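Local coordinates for protein dihydroorotase (Saccharomyces cerevisiae S288C, PDB 6L0A) that interconverts N-carbamoyl-L-aspartate and dihydroorotate, the third step of de novo pyrimidine synthesis, as a zinc-dependent hydrolase, at residues L216-W221 and A233-D238; I326-E331 and S356-W361; I334-S339 and F349-K354. All blocks are in the same frame, centred on the assembly; numbering follows the deposited sequence.

Along the chain contact 1 comes first and closes before the other two begin; contact 3 then falls within the excursion whose ends contact 2 brings together. Contact 1 follows strand 205-209 of the metal-binding barrel and reaches the second subunit. Contact 2 pairs strands 324-328 and 354-362 of the small antiparallel sheet, and contact 3 packs the turn that leads into strand 354-362. The centres are about 16 Å apart for contacts 2 and 3, about 20 Å for 1 and 3 and about 28 Å for 1 and 2. Phe-349 of contact 3 packs on Leu-216 of contact 1, and Lys-354 packs on Glu-331 of contact 2, so contact 3 bridges barrel and sheet.

Contact 1. Residues L216-W221 and A233-D238; sequences LTIDDW and AKLPND
Trp-221, Thr-217 and Ile-218 hydrogen-bond across to two successive backbone carbonyls, those of Ala-233 and Lys-234. The indole NE1 of Trp-221 gives a virtually straight bond (179° at the hydrogen) to Ala-233 O at 2.9 Å, with the acceptor lying in the ring plane. Lys-234 O takes two donors: Thr-217 OG1 at 2.6 Å and Ile-218 N at 2.9 Å, the latter in the carbonyl plane. Thr-217 OG1 lies trans to its own backbone N (chi1 -157°), which carries it to this carbonyl and past Pro-236 CD.

Apolar packing is centred on Ala-233, whose CB sits 3.7 Å from Leu-216 CB and 3.9 Å from Trp-221 CD1. The Ile-218 and Leu-235 side chains lie side by side, pointing the same way, and touch through CG2 and CD2.

At the start of helix 236-246, Leu-235 holds the N-cap position and its backbone N-H is bonded to Asp-238 OD2. The Lys-234 ammonium is hydrogen-bonded to Thr-182 OG1, while the Trp-221 ring meets Trp-221 of the second subunit. This is the connection between barrel strand 205-209 and helix 236-246, carrying the short helix 218-221, at the dimer interface, the Lys-234 side chain about 10 Å from a bound zinc ion.

Contact 2. Residues I326-E331 and S356-W361; sequences ILFKKE and SWSVRW
Phe-328 lies with its ring between Ser-358 and Arg-360 of the neighbouring strand. Ser-358 CB rests over one face, 3.9 Å from the ring centroid, as a CH-pi contact; from the opposite face comes Arg-360 NH1, 3.7 Å from Phe-328 CG. The guanidinium plane is turned 50° from the ring, and with its CZ far from the centroid any cation-pi attraction is weak. The ring takes this place because Phe-328 CG stands between the backbone N and the carbonyl carbon (chi1 63°), swinging it over the partner strand. Ile-326 CG2 touches the guanidinium over one of its faces, 3.9 Å from Arg-360 NH2. That nitrogen is paired with Glu-4 and Glu-362, which probably hold the group in place.

The other grouping is built round Trp-357. Lys-329 lays its aliphatic chain over the indole, CD 3.6 Å from the centroid of the six-membered ring, and sends NZ on to Glu-292. Leu-327, pointing to the face opposite Phe-328, crosses the Trp-357 side chain at about a right angle, Leu-327 CD2 3.5 Å from Trp-357 CE3. Leu-327 and Trp-357 both pack on Ala-288 of helix 283-293.

Between the two faces the backbones form an antiparallel ladder. Ile-326 with Arg-360 and Phe-328 with Ser-358 are hydrogen-bonded pairs, with Phe-328 N to Ser-358 O at 2.9 Å and Ser-358 N to Phe-328 O at 2.8 Å; Leu-327 with Val-359 is the non-hydrogen-bonded pair between them. Phe-328 O also accepts Lys-330 N, closing an inverse gamma turn centred on Lys-329 that ends the regular pairing. This is the central strand pair of the antiparallel sheet, in which strand 4-8 from the chain start joins strands from its end, consistent with the small beta domain that accompanies the barrel in many amidohydrolases.

Contact 3. Residues I334-S339 and F349-K354; sequences IPQVIS and FKAGDK
A type II beta turn from Lys-350 to Asp-353, just ahead of strand 354-362, receives the chain that leaves strand 332-333. Two backbone hydrogen bonds fasten Ile-334 to it. Ile-334 N donates to Asp-353 O at 2.9 Å, nearly straight on to the carbonyl (C=O...N 167°). Ile-334 O accepts Gly-352 N at 2.8 Å, but there the donor stands 49° above the carbonyl plane, well off a lone pair. The turn's internal bond runs from Asp-353 N to Lys-350 O.

The Ile-334 side chain lies over one face of the turn. Ile-334 CD1 comes within 3.3 Å of Lys-350 O and 3.7 Å of Lys-350 CB, while CG2, trans to the backbone N, meets Ala-351 CA. Ala-351 CB touches Pro-335 O at 3.4 Å, and the bent Gln-336 chain brings its amide NE2 to Gly-352 CA at 3.6 Å. Gly-352 adopts a positive phi of 88°, a conformation suited to glycine at the third place of such a turn.

Lys-350 NZ makes a salt bridge with Asp-353 OD2, joining the two ends of the turn, and Lys-350 CG lies over the centre of one face of the Phe-349 ring, which in turn packs edge-to-face with Tyr-286. The chemistry implies a turn held chiefly by backbone bonds, with an isoleucine packed over one face and an ion pair tying its ends.

Contact 1. Residues L216-W221 and A233-D238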
ATOM      1  N   LEU C 216      10.895   6.151  -3.810  1.00 15.12           N
ATOM      2  CA  LEU C 216       9.576   5.533  -3.770  1.00 15.24           C
ATOM      3  C   LEU C 216       8.527   6.454  -3.182  1.00 15.29           C
ATOM      4  O   LEU C 216       8.805   7.312  -2.338  1.00 13.22           O
ATOM      5  CB  LEU C 216       9.593   4.247  -2.936  1.00 11.97           C
ATOM      6  CG  LEU C 216      10.415   3.049  -3.400  1.00 15.94           C
ATOM      7  CD1 LEU C 216      10.331   1.942  -2.354  1.00 15.09           C
ATOM      8  CD2 LEU C 216       9.947   2.544  -4.754  1.00 19.55           C
ATOM      9  N   THR C 217       7.290   6.218  -3.602  1.00 14.30           N
ATOM     10  CA  THR C 217       6.113   6.804  -2.993  1.00 12.07           C
ATOM     11  C   THR C 217       5.095   5.682  -2.841  1.00 13.19           C
ATOM     12  O   THR C 217       5.313   4.572  -3.321  1.00 13.31           O
ATOM     13  CB  THR C 217       5.585   7.947  -3.859  1.00 17.70           C
ATOM     14  OG1 THR C 217       4.806   8.833  -3.057  1.00 33.97           O
ATOM     15  CG2 THR C 217       4.758   7.397  -4.964  1.00 12.65           C
ATOM     16  N   ILE C 218       3.963   5.965  -2.184  1.00 11.99           N
ATOM     17  CA  ILE C 218       2.949   4.927  -1.972  1.00 13.17           C
ATOM     18  C   ILE C 218       2.514   4.283  -3.289  1.00 13.05           C
ATOM     19  O   ILE C 218       2.205   3.086  -3.332  1.00 13.66           O
ATOM     20  CB  ILE C 218       1.746   5.512  -1.202  1.00 13.22           C
ATOM     21  CG1 ILE C 218       0.708   4.427  -0.908  1.00 16.74           C
ATOM     22  CG2 ILE C 218       1.133   6.714  -1.952  1.00 12.84           C
ATOM     23  CD1 ILE C 218      -0.364   4.864   0.067  1.00 17.81           C
ATOM     24  N   ASP C 219       2.489   5.052  -4.383  1.00 15.84           N
ATOM     25  CA  ASP C 219       2.087   4.482  -5.668  1.00 15.25           C
ATOM     26  C   ASP C 219       2.983   3.332  -6.087  1.00 15.91           C
ATOM     27  O   ASP C 219       2.546   2.441  -6.820  1.00 17.33           O
ATOM     28  CB  ASP C 219       2.112   5.548  -6.764  1.00 18.11           C
ATOM     29  CG  ASP C 219       0.897   6.417  -6.744  1.00 24.42           C
ATOM     30  OD1 ASP C 219       0.333   6.617  -5.657  1.00 18.74           O
ATOM     31  OD2 ASP C 219       0.520   6.925  -7.815  1.00 34.80           O
ATOM     32  N   ASP C 220       4.240   3.347  -5.667  1.00 14.72           N
ATOM     33  CA  ASP C 220       5.178   2.334  -6.130  1.00 15.82           C
ATOM     34  C   ASP C 220       5.089   1.021  -5.373  1.00 14.88           C
ATOM     35  O   ASP C 220       5.557   0.003  -5.896  1.00 17.33           O
ATOM     36  CB  ASP C 220       6.610   2.868  -6.038  1.00 15.86           C
ATOM     37  CG  ASP C 220       6.813   4.105  -6.872  1.00 22.84           C
ATOM     38  OD1 ASP C 220       6.484   4.064  -8.075  1.00 25.27           O
ATOM     39  OD2 ASP C 220       7.296   5.122  -6.336  1.00 20.26           O
ATOM     40  N   TRP C 221       4.516   0.993  -4.163  1.00 12.67           N
ATOM     41  CA  TRP C 221       4.389  -0.280  -3.465  1.00 15.03           C
ATOM     42  C   TRP C 221       2.959  -0.778  -3.337  1.00 12.64           C
ATOM     43  O   TRP C 221       2.769  -1.939  -2.960  1.00 16.39           O
ATOM     44  CB  TRP C 221       5.046  -0.233  -2.066  1.00 14.09           C
ATOM     45  CG  TRP C 221       4.478   0.764  -1.087  1.00 13.50           C
ATOM     46  CD1 TRP C 221       4.963   2.011  -0.819  1.00 12.11           C
ATOM     47  CD2 TRP C 221       3.351   0.576  -0.215  1.00 13.77           C
ATOM     48  NE1 TRP C 221       4.191   2.627   0.141  1.00 11.81           N
ATOM     49  CE2 TRP C 221       3.204   1.765   0.538  1.00 12.96           C
ATOM     50  CE3 TRP C 221       2.457  -0.485   0.009  1.00 15.07           C
ATOM     51  CZ2 TRP C 221       2.187   1.934   1.481  1.00 14.08           C
ATOM     52  CZ3 TRP C 221       1.451  -0.318   0.950  1.00 17.66           C
ATOM     53  CH2 TRP C 221       1.323   0.878   1.670  1.00 13.04           C
ATOM     54  N   ALA C 233       6.786   3.927   2.231  1.00 10.57           N
ATOM     55  CA  ALA C 233       6.958   5.151   1.457  1.00 12.75           C
ATOM     56  C   ALA C 233       5.623   5.883   1.363  1.00 11.07           C
ATOM     57  O   ALA C 233       4.569   5.261   1.183  1.00 10.67           O
ATOM     58  CB  ALA C 233       7.497   4.827   0.058  1.00 12.56           C
ATOM     59  N   LYS C 234       5.655   7.200   1.507  1.00 10.00           N
ATOM     60  CA  LYS C 234       4.447   7.982   1.755  1.00 11.52           C
ATOM     61  C   LYS C 234       4.158   8.865   0.538  1.00 13.55           C
ATOM     62  O   LYS C 234       4.203   8.350  -0.586  1.00 13.25           O
ATOM     63  CB  LYS C 234       4.592   8.726   3.074  1.00 12.71           C
ATOM     64  CG  LYS C 234       4.645   7.738   4.245  1.00 13.54           C
ATOM     65  CD  LYS C 234       4.973   8.402   5.560  1.00 13.81           C
ATOM     66  CE  LYS C 234       4.840   7.401   6.709  1.00 11.43           C
ATOM     67  NZ  LYS C 234       5.857   6.277   6.736  1.00 12.49           N
ATOM     68  N   LEU C 235       3.851  10.133   0.708  1.00 11.62           N
ATOM     69  CA  LEU C 235       3.298  10.913  -0.388  1.00 15.38           C
ATOM     70  C   LEU C 235       4.396  11.666  -1.130  1.00 17.72           C
ATOM     71  O   LEU C 235       5.526  11.790  -0.644  1.00 13.29           O
ATOM     72  CB  LEU C 235       2.259  11.883   0.157  1.00 16.36           C
ATOM     73  CG  LEU C 235       1.169  11.209   0.990  1.00 17.81           C
ATOM     74  CD1 LEU C 235       0.122  12.226   1.424  1.00 25.00           C
ATOM     75  CD2 LEU C 235       0.537  10.077   0.204  1.00 17.43           C
ATOM     76  N   PRO C 236       4.109  12.167  -2.336  1.00 16.66           N
ATOM     77  CA  PRO C 236       5.128  12.976  -3.034  1.00 17.83           C
ATOM     78  C   PRO C 236       5.679  14.131  -2.205  1.00 15.76           C
ATOM     79  O   PRO C 236       6.875  14.438  -2.319  1.00 20.73           O
ATOM     80  CB  PRO C 236       4.370  13.468  -4.277  1.00 21.45           C
ATOM     81  CG  PRO C 236       3.374  12.388  -4.544  1.00 22.51           C
ATOM     82  CD  PRO C 236       2.919  11.941  -3.185  1.00 17.80           C
ATOM     83  N   ASN C 237       4.856  14.784  -1.378  1.00 19.11           N
ATOM     84  CA  ASN C 237       5.358  15.877  -0.540  1.00 20.24           C
ATOM     85  C   ASN C 237       6.371  15.373   0.482  1.00 20.59           C
ATOM     86  O   ASN C 237       7.321  16.087   0.831  1.00 19.54           O
ATOM     87  CB  ASN C 237       4.192  16.574   0.170  1.00 22.76           C
ATOM     88  CG  ASN C 237       4.649  17.630   1.179  1.00 34.00           C
ATOM     89  OD1 ASN C 237       5.093  18.720   0.802  1.00 34.67           O
ATOM     90  ND2 ASN C 237       4.522  17.317   2.469  1.00 31.66           N
ATOM     91  N   ASP C 238       6.180  14.158   0.985  1.00 17.92           N
ATOM     92  CA  ASP C 238       7.161  13.565   1.884  1.00 15.56           C
ATOM     93  C   ASP C 238       8.453  13.243   1.148  1.00 16.36           C
ATOM     94  O   ASP C 238       9.543  13.613   1.598  1.00 18.69           O
ATOM     95  CB  ASP C 238       6.575  12.308   2.524  1.00 14.84           C
ATOM     96  CG  ASP C 238       5.327  12.599   3.296  1.00 16.06           C
ATOM     97  OD1 ASP C 238       5.416  13.428   4.227  1.00 18.45           O
ATOM     98  OD2 ASP C 238       4.262  12.006   2.984  1.00 16.63           O
TER

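Contact 2. Residues I326-E331 and S356-W361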
ATOM      1  N   ILE C 326      35.584   4.656  -4.856  1.00 26.70           N
ATOM      2  CA  ILE C 326      35.669   5.582  -5.982  1.00 29.51           C
ATOM      3  C   ILE C 326      34.409   5.427  -6.821  1.00 23.53           C
ATOM      4  O   ILE C 326      34.157   4.359  -7.394  1.00 24.93           O
ATOM      5  CB  ILE C 326      36.928   5.335  -6.830  1.00 30.31           C
ATOM      6  CG1 ILE C 326      38.182   5.334  -5.944  1.00 27.26           C
ATOM      7  CG2 ILE C 326      37.034   6.381  -7.932  1.00 32.82           C
ATOM      8  CD1 ILE C 326      38.440   6.652  -5.244  1.00 31.23           C
ATOM      9  N   LEU C 327      33.617   6.485  -6.894  1.00 23.17           N
ATOM     10  CA  LEU C 327      32.457   6.497  -7.772  1.00 25.94           C
ATOM     11  C   LEU C 327      32.901   6.944  -9.161  1.00 30.36           C
ATOM     12  O   LEU C 327      33.533   7.994  -9.299  1.00 32.20           O
ATOM     13  CB  LEU C 327      31.390   7.438  -7.223  1.00 34.44           C
ATOM     14  CG  LEU C 327      29.973   7.295  -7.765  1.00 35.17           C
ATOM     15  CD1 LEU C 327      29.235   6.180  -7.040  1.00 27.62           C
ATOM     16  CD2 LEU C 327      29.260   8.616  -7.603  1.00 33.25           C
ATOM     17  N   PHE C 328      32.584   6.154 -10.184  1.00 33.93           N
ATOM     18  CA  PHE C 328      32.957   6.536 -11.543  1.00 36.31           C
ATOM     19  C   PHE C 328      31.777   6.382 -12.493  1.00 35.75           C
ATOM     20  O   PHE C 328      30.971   5.455 -12.358  1.00 37.28           O
ATOM     21  CB  PHE C 328      34.179   5.742 -12.049  1.00 35.91           C
ATOM     22  CG  PHE C 328      33.967   4.256 -12.152  1.00 35.92           C
ATOM     23  CD1 PHE C 328      33.942   3.461 -11.019  1.00 33.47           C
ATOM     24  CD2 PHE C 328      33.841   3.650 -13.388  1.00 34.43           C
ATOM     25  CE1 PHE C 328      33.765   2.090 -11.117  1.00 31.10           C
ATOM     26  CE2 PHE C 328      33.663   2.282 -13.488  1.00 31.37           C
ATOM     27  CZ  PHE C 328      33.628   1.503 -12.353  1.00 31.70           C
ATOM     28  N   LYS C 329      31.701   7.304 -13.460  1.00 39.10           N
ATOM     29  CA  LYS C 329      30.515   7.533 -14.290  1.00 35.46           C
ATOM     30  C   LYS C 329      30.453   6.509 -15.428  1.00 38.90           C
ATOM     31  O   LYS C 329      30.593   6.823 -16.613  1.00 47.24           O
ATOM     32  CB  LYS C 329      30.527   8.965 -14.814  1.00 42.48           C
ATOM     33  CG  LYS C 329      29.296   9.415 -15.608  1.00 40.70           C
ATOM     34  CD  LYS C 329      28.083   9.638 -14.726  1.00 36.63           C
ATOM     35  CE  LYS C 329      26.941  10.296 -15.507  1.00 40.85           C
ATOM     36  NZ  LYS C 329      27.073  11.775 -15.595  1.00 43.54           N
ATOM     37  N   LYS C 330      30.244   5.252 -15.043  1.00 33.70           N
ATOM     38  CA  LYS C 330      30.010   4.159 -15.981  1.00 38.81           C
ATOM     39  C   LYS C 330      28.578   3.673 -15.785  1.00 40.83           C
ATOM     40  O   LYS C 330      28.246   3.096 -14.743  1.00 37.81           O
ATOM     41  CB  LYS C 330      31.006   3.020 -15.777  1.00 35.38           C
ATOM     42  CG  LYS C 330      30.597   1.714 -16.456  1.00 39.27           C
ATOM     43  CD  LYS C 330      31.007   1.672 -17.924  1.00 45.24           C
ATOM     44  CE  LYS C 330      30.228   0.607 -18.698  1.00 44.30           C
ATOM     45  NZ  LYS C 330      29.117   1.194 -19.509  1.00 50.20           N
ATOM     46  N   GLU C 331      27.737   3.918 -16.785  1.00 36.82           N
ATOM     47  CA  GLU C 331      26.347   3.482 -16.743  1.00 35.94           C
ATOM     48  C   GLU C 331      26.259   1.962 -16.613  1.00 38.10           C
ATOM     49  O   GLU C 331      27.068   1.226 -17.184  1.00 37.28           O
ATOM     50  CB  GLU C 331      25.641   3.969 -18.010  1.00 38.25           C
ATOM     51  CG  GLU C 331      24.180   3.621 -18.145  1.00 37.00           C
ATOM     52  CD  GLU C 331      23.630   4.056 -19.490  1.00 44.55           C
ATOM     53  OE1 GLU C 331      23.222   5.232 -19.607  1.00 36.83           O
ATOM     54  OE2 GLU C 331      23.627   3.231 -20.434  1.00 47.35           O
ATOM     55  N   SER C 356      23.513   5.757 -13.516  1.00 30.95           N
ATOM     56  CA  SER C 356      24.536   6.522 -14.226  1.00 32.20           C
ATOM     57  C   SER C 356      25.946   6.273 -13.699  1.00 34.74           C
ATOM     58  O   SER C 356      26.918   6.567 -14.408  1.00 32.44           O
ATOM     59  CB  SER C 356      24.227   8.022 -14.144  1.00 35.40           C
ATOM     60  OG  SER C 356      23.169   8.387 -15.017  1.00 37.63           O
ATOM     61  N   TRP C 357      26.085   5.745 -12.485  1.00 31.34           N
ATOM     62  CA  TRP C 357      27.378   5.609 -11.831  1.00 32.57           C
ATOM     63  C   TRP C 357      27.654   4.166 -11.436  1.00 30.29           C
ATOM     64  O   TRP C 357      26.742   3.354 -11.266  1.00 35.75           O
ATOM     65  CB  TRP C 357      27.454   6.484 -10.583  1.00 29.42           C
ATOM     66  CG  TRP C 357      27.285   7.921 -10.857  1.00 31.46           C
ATOM     67  CD1 TRP C 357      26.113   8.597 -10.976  1.00 28.27           C
ATOM     68  CD2 TRP C 357      28.328   8.878 -11.046  1.00 32.58           C
ATOM     69  NE1 TRP C 357      26.357   9.924 -11.222  1.00 36.30           N
ATOM     70  CE2 TRP C 357      27.712  10.122 -11.270  1.00 37.87           C
ATOM     71  CE3 TRP C 357      29.726   8.804 -11.047  1.00 32.20           C
ATOM     72  CZ2 TRP C 357      28.445  11.287 -11.500  1.00 38.69           C
ATOM     73  CZ3 TRP C 357      30.451   9.961 -11.270  1.00 34.34           C
ATOM     74  CH2 TRP C 357      29.812  11.185 -11.489  1.00 32.47           C
ATOM     75  N   SER C 358      28.941   3.865 -11.282  1.00 31.89           N
ATOM     76  CA  SER C 358      29.423   2.587 -10.781  1.00 26.66           C
ATOM     77  C   SER C 358      30.401   2.877  -9.648  1.00 27.93           C
ATOM     78  O   SER C 358      30.799   4.025  -9.434  1.00 30.85           O
ATOM     79  CB  SER C 358      30.094   1.760 -11.889  1.00 35.96           C
ATOM     80  OG  SER C 358      29.275   1.702 -13.050  1.00 33.91           O
ATOM     81  N   VAL C 359      30.793   1.843  -8.911  1.00 27.70           N
ATOM     82  CA  VAL C 359      31.680   2.030  -7.764  1.00 29.31           C
ATOM     83  C   VAL C 359      32.774   0.971  -7.795  1.00 28.40           C
ATOM     84  O   VAL C 359      32.526  -0.192  -8.130  1.00 31.69           O
ATOM     85  CB  VAL C 359      30.907   2.007  -6.420  1.00 27.27           C
ATOM     86  CG1 VAL C 359      30.319   0.633  -6.141  1.00 23.72           C
ATOM     87  CG2 VAL C 359      31.811   2.455  -5.265  1.00 26.14           C
ATOM     88  N   ARG C 360      33.995   1.395  -7.469  1.00 27.14           N
ATOM     89  CA  ARG C 360      35.150   0.521  -7.329  1.00 32.35           C
ATOM     90  C   ARG C 360      35.960   0.994  -6.127  1.00 28.44           C
ATOM     91  O   ARG C 360      35.665   2.035  -5.528  1.00 28.15           O
ATOM     92  CB  ARG C 360      36.008   0.518  -8.602  1.00 32.43           C
ATOM     93  CG  ARG C 360      36.701   1.845  -8.870  1.00 29.58           C
ATOM     94  CD  ARG C 360      37.806   1.701  -9.918  1.00 39.28           C
ATOM     95  NE  ARG C 360      38.727   2.835  -9.882  1.00 41.97           N
ATOM     96  CZ  ARG C 360      38.593   3.923 -10.632  1.00 42.88           C
ATOM     97  NH1 ARG C 360      37.579   4.020 -11.480  1.00 46.47           N
ATOM     98  NH2 ARG C 360      39.468   4.918 -10.535  1.00 44.02           N
ATOM     99  N   TRP C 361      37.006   0.240  -5.793  1.00 26.63           N
ATOM    100  CA  TRP C 361      37.806   0.472  -4.597  1.00 30.29           C
ATOM    101  C   TRP C 361      39.255   0.768  -4.960  1.00 33.23           C
ATOM    102  O   TRP C 361      39.825   0.129  -5.851  1.00 34.24           O
ATOM    103  CB  TRP C 361      37.756  -0.740  -3.672  1.00 26.91           C
ATOM    104  CG  TRP C 361      36.404  -0.944  -3.094  1.00 27.27           C
ATOM    105  CD1 TRP C 361      35.423  -1.753  -3.578  1.00 29.32           C
ATOM    106  CD2 TRP C 361      35.870  -0.310  -1.931  1.00 25.58           C
ATOM    107  NE1 TRP C 361      34.302  -1.663  -2.787  1.00 29.04           N
ATOM    108  CE2 TRP C 361      34.550  -0.782  -1.768  1.00 26.87           C
ATOM    109  CE3 TRP C 361      36.379   0.613  -1.012  1.00 23.88           C
ATOM    110  CZ2 TRP C 361      33.737  -0.372  -0.712  1.00 24.62           C
ATOM    111  CZ3 TRP C 361      35.568   1.028   0.030  1.00 25.53           C
ATOM    112  CH2 TRP C 361      34.259   0.537   0.168  1.00 22.11           C
TER

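Contact 3. Residues I334-S339 and F349-K354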
ATOM      1  N   ILE C 334      20.823  -2.573 -13.458  1.00 31.68           N
ATOM      2  CA  ILE C 334      20.552  -3.428 -12.296  1.00 29.69           C
ATOM      3  C   ILE C 334      19.960  -4.746 -12.776  1.00 25.52           C
ATOM      4  O   ILE C 334      19.019  -4.737 -13.588  1.00 27.73           O
ATOM      5  CB  ILE C 334      19.598  -2.721 -11.327  1.00 27.12           C
ATOM      6  CG1 ILE C 334      20.201  -1.395 -10.857  1.00 29.59           C
ATOM      7  CG2 ILE C 334      19.272  -3.619 -10.144  1.00 27.54           C
ATOM      8  CD1 ILE C 334      19.174  -0.410 -10.338  1.00 26.96           C
ATOM      9  N   PRO C 335      20.457  -5.888 -12.312  1.00 24.73           N
ATOM     10  CA  PRO C 335      19.897  -7.174 -12.741  1.00 27.43           C
ATOM     11  C   PRO C 335      18.468  -7.356 -12.254  1.00 32.67           C
ATOM     12  O   PRO C 335      17.969  -6.624 -11.395  1.00 24.67           O
ATOM     13  CB  PRO C 335      20.828  -8.207 -12.096  1.00 28.85           C
ATOM     14  CG  PRO C 335      21.485  -7.479 -10.967  1.00 28.13           C
ATOM     15  CD  PRO C 335      21.621  -6.058 -11.427  1.00 28.18           C
ATOM     16  N   GLN C 336      17.815  -8.390 -12.801  1.00 29.71           N
ATOM     17  CA  GLN C 336      16.452  -8.721 -12.398  1.00 28.88           C
ATOM     18  C   GLN C 336      16.419  -9.457 -11.070  1.00 31.70           C
ATOM     19  O   GLN C 336      15.458  -9.306 -10.305  1.00 30.10           O
ATOM     20  CB  GLN C 336      15.769  -9.580 -13.469  1.00 35.27           C
ATOM     21  CG  GLN C 336      15.552  -8.870 -14.796  1.00 32.68           C
ATOM     22  CD  GLN C 336      14.580  -7.714 -14.686  1.00 36.14           C
ATOM     23  OE1 GLN C 336      13.720  -7.691 -13.803  1.00 38.41           O
ATOM     24  NE2 GLN C 336      14.700  -6.751 -15.596  1.00 36.82           N
ATOM     25  N   VAL C 337      17.444 -10.264 -10.787  1.00 31.49           N
ATOM     26  CA  VAL C 337      17.504 -11.096  -9.592  1.00 28.76           C
ATOM     27  C   VAL C 337      18.931 -11.061  -9.053  1.00 32.66           C
ATOM     28  O   VAL C 337      19.893 -10.890  -9.806  1.00 32.55           O
ATOM     29  CB  VAL C 337      17.055 -12.544  -9.900  1.00 31.35           C
ATOM     30  CG1 VAL C 337      17.027 -13.393  -8.650  1.00 31.94           C
ATOM     31  CG2 VAL C 337      15.683 -12.557 -10.565  1.00 38.49           C
ATOM     32  N   ILE C 338      19.059 -11.193  -7.732  1.00 29.39           N
ATOM     33  CA  ILE C 338      20.333 -11.441  -7.066  1.00 28.68           C
ATOM     34  C   ILE C 338      20.225 -12.817  -6.422  1.00 27.95           C
ATOM     35  O   ILE C 338      19.330 -13.050  -5.599  1.00 31.70           O
ATOM     36  CB  ILE C 338      20.661 -10.366  -6.015  1.00 26.78           C
ATOM     37  CG1 ILE C 338      20.480  -8.959  -6.591  1.00 29.64           C
ATOM     38  CG2 ILE C 338      22.076 -10.539  -5.478  1.00 30.90           C
ATOM     39  CD1 ILE C 338      21.598  -8.518  -7.504  1.00 30.42           C
ATOM     40  N   SER C 339      21.127 -13.727  -6.789  1.00 29.69           N
ATOM     41  CA  SER C 339      21.004 -15.118  -6.386  1.00 24.43           C
ATOM     42  C   SER C 339      22.353 -15.671  -5.953  1.00 31.61           C
ATOM     43  O   SER C 339      23.405 -15.214  -6.409  1.00 31.89           O
ATOM     44  CB  SER C 339      20.445 -15.979  -7.530  1.00 31.42           C
ATOM     45  OG  SER C 339      20.218 -17.305  -7.095  1.00 33.15           O
ATOM     46  N   PHE C 349      16.328  -3.663  -5.399  1.00 16.45           N
ATOM     47  CA  PHE C 349      15.671  -2.388  -5.634  1.00 17.58           C
ATOM     48  C   PHE C 349      15.920  -1.909  -7.061  1.00 21.76           C
ATOM     49  O   PHE C 349      17.054  -1.953  -7.554  1.00 19.29           O
ATOM     50  CB  PHE C 349      16.192  -1.361  -4.627  1.00 17.99           C
ATOM     51  CG  PHE C 349      15.565  -0.016  -4.742  1.00 18.33           C
ATOM     52  CD1 PHE C 349      14.189   0.127  -4.692  1.00 16.53           C
ATOM     53  CD2 PHE C 349      16.357   1.113  -4.890  1.00 14.87           C
ATOM     54  CE1 PHE C 349      13.618   1.367  -4.797  1.00 18.94           C
ATOM     55  CE2 PHE C 349      15.795   2.358  -4.984  1.00 20.35           C
ATOM     56  CZ  PHE C 349      14.421   2.490  -4.942  1.00 19.37           C
ATOM     57  N   LYS C 350      14.853  -1.463  -7.725  1.00 17.94           N
ATOM     58  CA  LYS C 350      14.927  -0.863  -9.061  1.00 21.86           C
ATOM     59  C   LYS C 350      15.468  -1.846 -10.093  1.00 23.52           C
ATOM     60  O   LYS C 350      16.139  -1.447 -11.050  1.00 24.50           O
ATOM     61  CB  LYS C 350      15.764   0.418  -9.059  1.00 17.30           C
ATOM     62  CG  LYS C 350      15.015   1.642  -8.552  1.00 23.22           C
ATOM     63  CD  LYS C 350      15.926   2.841  -8.400  1.00 21.55           C
ATOM     64  CE  LYS C 350      16.597   3.211  -9.718  1.00 26.67           C
ATOM     65  NZ  LYS C 350      15.651   3.874 -10.664  1.00 24.11           N
ATOM     66  N   ALA C 351      15.163  -3.126  -9.898  1.00 19.97           N
ATOM     67  CA  ALA C 351      15.612  -4.179 -10.797  1.00 24.62           C
ATOM     68  C   ALA C 351      15.306  -3.830 -12.250  1.00 31.54           C
ATOM     69  O   ALA C 351      14.194  -3.405 -12.582  1.00 22.28           O
ATOM     70  CB  ALA C 351      14.943  -5.499 -10.417  1.00 22.25           C
ATOM     71  N   GLY C 352      16.323  -3.971 -13.107  1.00 27.93           N
ATOM     72  CA  GLY C 352      16.192  -3.684 -14.518  1.00 26.90           C
ATOM     73  C   GLY C 352      16.464  -2.252 -14.917  1.00 31.87           C
ATOM     74  O   GLY C 352      16.565  -1.976 -16.119  1.00 31.55           O
ATOM     75  N   ASP C 353      16.592  -1.333 -13.959  1.00 25.93           N
ATOM     76  CA  ASP C 353      16.758   0.072 -14.293  1.00 26.98           C
ATOM     77  C   ASP C 353      18.215   0.394 -14.618  1.00 25.07           C
ATOM     78  O   ASP C 353      19.129  -0.398 -14.378  1.00 26.62           O
ATOM     79  CB  ASP C 353      16.289   0.964 -13.148  1.00 27.59           C
ATOM     80  CG  ASP C 353      14.786   0.969 -12.989  1.00 32.34           C
ATOM     81  OD1 ASP C 353      14.092   0.340 -13.819  1.00 34.88           O
ATOM     82  OD2 ASP C 353      14.303   1.611 -12.032  1.00 29.43           O
ATOM     83  N   LYS C 354      18.415   1.597 -15.154  1.00 31.32           N
ATOM     84  CA  LYS C 354      19.740   2.141 -15.418  1.00 32.09           C
ATOM     85  C   LYS C 354      20.222   2.976 -14.241  1.00 26.99           C
ATOM     86  O   LYS C 354      19.435   3.684 -13.606  1.00 31.57           O
ATOM     87  CB  LYS C 354      19.723   3.023 -16.669  1.00 35.93           C
ATOM     88  CG  LYS C 354      19.909   2.302 -17.982  1.00 44.31           C
ATOM     89  CD  LYS C 354      19.933   3.307 -19.126  1.00 44.71           C
ATOM     90  CE  LYS C 354      18.930   2.939 -20.207  1.00 50.23           C
ATOM     91  NZ  LYS C 354      17.527   3.200 -19.777  1.00 53.07           N
TER